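Local coordinates for protein histone-lysine N-methyltransferase, H3 lysine-9 specific SUVH4 (Arabidopsis thaliana, PDB 4QEO) that methylates a lysine in the tail of histone H3, placing a mark of transcriptional repression, and binds methylated DNA, at residues K23-L26 / L27-A31; M93-E96 / K97-N101. All coordinates share one frame; numbering follows the deposited sequence.

Both contacts are local, joining residues a few positions apart, and they follow one another along the chain without nesting or crossing. Interaction 1 comes first, in the last turns of helix 10-30, where residues 23-26 bond to 27-31 just before the chain turns into helix 36-46. That helix end also touches residues of the pre-SET region, such as Leu319 and Arg323. Interaction 2 lies in the SRA domain, where residues 93-96 and 97-101 form a turn in the loop joining strands 88-91 and 106-112. The two centres are about 37 Å apart and their nearest atoms about 22 Å, so each arrangement stands on its own.

Interaction 1. Residues K23-L26 / L27-A31; sequences KQYL and LCVQA
Tyr25 and Val29 meet one helical turn apart, where one methyl of the valine lies over part of an aromatic face. The side chain of Tyr25 leaves the helix with CG anti to the backbone N (chi1 168°), and its CB and CG serve as the stem that brings the ring alongside Val29. From CD1 onward the ring comes under methyl CG2 of Val29. Tyr25 CE1 makes the nearest approach, 3.7 Å from Val29 CG2, CZ follows closely, and the hydroxyl OH is at the limit of contact. The methyl stands 3.9 Å from the centroid of the Tyr25 ring, displaced toward the rim, which makes a CH-pi contact. On the valine, CG2 is the branch anti to the carbonyl carbon, and it also packs against Tyr25 O at 3.4 Å. Without the ring, as with an alanine in place of Tyr25, the Val29 methyl would probably lose its aromatic cover and a gap would be likely to open toward Leu319 and Arg323.

The backbone bonds beneath are regular: Val29 N donates to Tyr25 O at 2.9 Å, and Leu27 N, Cys28 N and Gln30 N bond in the same way to Lys23 O, Gln24 O and Leu26 O. On another side of the helix, Leu27 sets CG 3.4 Å from Lys23 O, and its side chain runs obliquely past that of Gln24, with Leu27 CD1 4.0 Å from Gln24 OE1. Beyond the helix, Lys23 NZ forms a salt bridge with Glu326, while Cys28 and Val29 rest on Pro36 of helix 36-46. The i to i+4 bonds, with an aromatic ring and a beta-branched methyl in CH-pi contact at the same spacing, are those of an alpha-helix, here in the closing turns of helix 10-30.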
# COMPACT_ATOMS: atom_id res chain seq x y z
N LYS A 23 -9.61 4.74 -1.42
CA LYS A 23 -10.38 5.43 -2.44
C LYS A 23 -11.18 6.58 -1.83
O LYS A 23 -11.13 7.72 -2.31
CB LYS A 23 -11.29 4.46 -3.19
CG LYS A 23 -12.16 5.10 -4.29
CD LYS A 23 -13.10 4.04 -4.85
CE LYS A 23 -14.49 4.58 -5.13
NZ LYS A 23 -14.61 4.98 -6.54
N GLN A 24 -11.90 6.28 -0.75
CA GLN A 24 -12.67 7.33 -0.09
C GLN A 24 -11.79 8.48 0.43
O GLN A 24 -12.13 9.66 0.30
CB GLN A 24 -13.52 6.75 1.05
CG GLN A 24 -14.56 5.76 0.58
CD GLN A 24 -15.70 6.43 -0.17
OE1 GLN A 24 -15.76 7.66 -0.28
NE2 GLN A 24 -16.63 5.63 -0.67
N TYR A 25 -10.68 8.12 1.05
CA TYR A 25 -9.71 9.09 1.53
C TYR A 25 -9.25 10.03 0.42
O TYR A 25 -9.29 11.24 0.58
CB TYR A 25 -8.51 8.37 2.11
CG TYR A 25 -7.30 9.22 2.39
CD1 TYR A 25 -7.34 10.23 3.34
CD2 TYR A 25 -6.08 8.96 1.75
CE1 TYR A 25 -6.21 10.99 3.63
CE2 TYR A 25 -4.95 9.71 2.04
CZ TYR A 25 -5.02 10.73 2.96
OH TYR A 25 -3.89 11.47 3.24
N LEU A 26 -8.79 9.47 -0.70
CA LEU A 26 -8.29 10.32 -1.77
C LEU A 26 -9.40 11.19 -2.36
O LEU A 26 -9.16 12.34 -2.74
CB LEU A 26 -7.57 9.50 -2.84
CG LEU A 26 -6.31 8.80 -2.34
CD1 LEU A 26 -5.74 7.87 -3.42
CD2 LEU A 26 -5.26 9.81 -1.90
N LEU A 27 -10.62 10.66 -2.42
CA LEU A 27 -11.75 11.48 -2.85
C LEU A 27 -11.99 12.65 -1.90
O LEU A 27 -12.32 13.74 -2.36
CB LEU A 27 -13.03 10.66 -2.98
CG LEU A 27 -13.17 9.71 -4.17
CD1 LEU A 27 -14.32 8.75 -3.90
CD2 LEU A 27 -13.40 10.48 -5.48
N CYS A 28 -11.84 12.43 -0.59
CA CYS A 28 -12.01 13.52 0.37
C CYS A 28 -10.87 14.53 0.30
O CYS A 28 -11.09 15.73 0.46
CB CYS A 28 -12.16 12.98 1.81
SG CYS A 28 -13.65 12.01 2.02
N VAL A 29 -9.65 14.04 0.07
CA VAL A 29 -8.51 14.93 -0.18
C VAL A 29 -8.80 15.84 -1.40
O VAL A 29 -8.60 17.06 -1.35
CB VAL A 29 -7.20 14.14 -0.39
CG1 VAL A 29 -6.08 15.06 -0.90
CG2 VAL A 29 -6.77 13.43 0.90
N GLN A 30 -9.28 15.23 -2.49
CA GLN A 30 -9.62 15.98 -3.69
C GLN A 30 -10.71 17.01 -3.42
O GLN A 30 -10.66 18.14 -3.92
CB GLN A 30 -10.06 15.04 -4.82
CG GLN A 30 -10.54 15.77 -6.08
CD GLN A 30 -10.60 14.88 -7.31
OE1 GLN A 30 -9.76 14.99 -8.20
NE2 GLN A 30 -11.60 14.00 -7.36
N ALA A 31 -11.70 16.62 -2.62
CA ALA A 31 -12.79 17.52 -2.27
C ALA A 31 -12.33 18.55 -1.25
O ALA A 31 -13.10 19.42 -0.86
CB ALA A 31 -13.98 16.74 -1.74

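Interaction 2. Residues M93-E96 / K97-N101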
# COMPACT_ATOMS: atom_id res chain seq x y z
N MET A 93 -20.72 -1.98 27.92
CA MET A 93 -21.77 -2.81 28.53
C MET A 93 -22.77 -3.37 27.52
O MET A 93 -23.52 -4.28 27.85
CB MET A 93 -22.54 -2.04 29.62
CG MET A 93 -21.67 -1.41 30.70
SD MET A 93 -20.58 -2.59 31.51
CE MET A 93 -21.75 -3.71 32.28
N GLU A 94 -22.78 -2.85 26.30
CA GLU A 94 -23.67 -3.38 25.27
C GLU A 94 -23.35 -4.85 24.96
O GLU A 94 -24.20 -5.62 24.49
CB GLU A 94 -23.57 -2.54 23.99
CG GLU A 94 -24.55 -2.93 22.91
CD GLU A 94 -23.93 -2.91 21.53
OE1 GLU A 94 -23.57 -1.81 21.05
OE2 GLU A 94 -23.80 -3.99 20.92
N TYR A 95 -22.12 -5.25 25.25
CA TYR A 95 -21.65 -6.59 24.95
C TYR A 95 -21.88 -7.55 26.11
O TYR A 95 -21.50 -8.72 26.06
CB TYR A 95 -20.16 -6.55 24.63
CG TYR A 95 -19.86 -5.98 23.27
CD1 TYR A 95 -19.77 -4.61 23.06
CD2 TYR A 95 -19.66 -6.83 22.19
CE1 TYR A 95 -19.48 -4.11 21.79
CE2 TYR A 95 -19.37 -6.35 20.95
CZ TYR A 95 -19.28 -4.99 20.75
OH TYR A 95 -18.99 -4.52 19.49
N GLU A 96 -22.52 -7.04 27.14
CA GLU A 96 -22.63 -7.76 28.40
C GLU A 96 -23.32 -9.12 28.27
O GLU A 96 -22.84 -10.12 28.80
CB GLU A 96 -23.32 -6.86 29.42
CG GLU A 96 -24.43 -7.45 30.23
CD GLU A 96 -25.00 -6.41 31.17
OE1 GLU A 96 -25.60 -5.43 30.67
OE2 GLU A 96 -24.82 -6.56 32.40
N LYS A 97 -24.41 -9.14 27.51
CA LYS A 97 -25.20 -10.35 27.33
C LYS A 97 -24.47 -11.38 26.47
O LYS A 97 -24.56 -12.58 26.71
CB LYS A 97 -26.56 -10.01 26.71
CG LYS A 97 -27.61 -9.58 27.72
CD LYS A 97 -28.08 -10.76 28.55
CE LYS A 97 -29.44 -10.50 29.19
NZ LYS A 97 -30.04 -11.74 29.77
N GLU A 98 -23.73 -10.90 25.48
CA GLU A 98 -22.93 -11.76 24.62
C GLU A 98 -21.77 -12.44 25.34
O GLU A 98 -21.41 -13.57 25.00
CB GLU A 98 -22.38 -10.95 23.45
CG GLU A 98 -23.24 -10.95 22.23
CD GLU A 98 -22.77 -9.90 21.22
OE1 GLU A 98 -23.02 -8.70 21.46
OE2 GLU A 98 -22.15 -10.28 20.21
N TYR A 99 -21.18 -11.76 26.30
CA TYR A 99 -20.04 -12.30 27.04
C TYR A 99 -20.41 -12.41 28.51
O TYR A 99 -19.75 -11.84 29.37
CB TYR A 99 -18.79 -11.43 26.81
CG TYR A 99 -18.35 -11.43 25.36
CD1 TYR A 99 -17.32 -12.26 24.92
CD2 TYR A 99 -18.99 -10.64 24.43
CE1 TYR A 99 -16.94 -12.28 23.58
CE2 TYR A 99 -18.62 -10.66 23.08
CZ TYR A 99 -17.60 -11.48 22.66
OH TYR A 99 -17.23 -11.50 21.33
N SER A 100 -21.48 -13.16 28.78
CA SER A 100 -22.10 -13.17 30.12
C SER A 100 -21.23 -13.81 31.20
O SER A 100 -21.47 -13.64 32.38
CB SER A 100 -23.49 -13.82 30.09
OG SER A 100 -23.48 -15.11 29.48
N ASN A 101 -20.20 -14.54 30.78
CA ASN A 101 -19.32 -15.17 31.75
C ASN A 101 -18.18 -14.24 32.15
O ASN A 101 -17.47 -14.47 33.12
CB ASN A 101 -18.84 -16.55 31.28
CG ASN A 101 -18.55 -16.60 29.78
OD1 ASN A 101 -19.04 -15.78 29.00
ND2 ASN A 101 -17.76 -17.59 29.37
O HOH W 1 -24.57 -8.28 24.38
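Tyr99 N donates a backbone hydrogen bond to Tyr95 O across the turn, at 3.1 Å and nearly in line with the carbonyl. Tyr95 O also lies in the plane of the Tyr99 ring, at its edge, 3.6 Å from Tyr99 CD2.

A water adds a second, indirect link: it donates to Glu94 O at 2.7 Å, accepts from Glu98 N at 3.0 Å, and reaches Glu98 OE1 through a weak bond. The turn belongs to the loop between strands 88-91 and 106-112 of the SRA domain, near the bound DNA, where Met93 packs on a phosphate.

Among the apolar contacts, the two tyrosines lie side by side and point the same way, both with CG anti to the carbonyl carbon (chi1 -75° for Tyr95, -63° for Tyr99). Tyr99 CE2 comes to the edge of the Tyr95 ring, 4.1 Å from Tyr95 CD2.

Charge enters through Glu98, whose carboxylate is turned 19° from the Tyr95 ring plane, with OE1 3.9 Å from Tyr95 CD2. The carboxylates of Glu94 and Glu98 probably carry like charges, with Glu94 OE2 4.8 Å from Glu98 OE1, and Arg54 forms salt bridges with both, which probably offsets their repulsion.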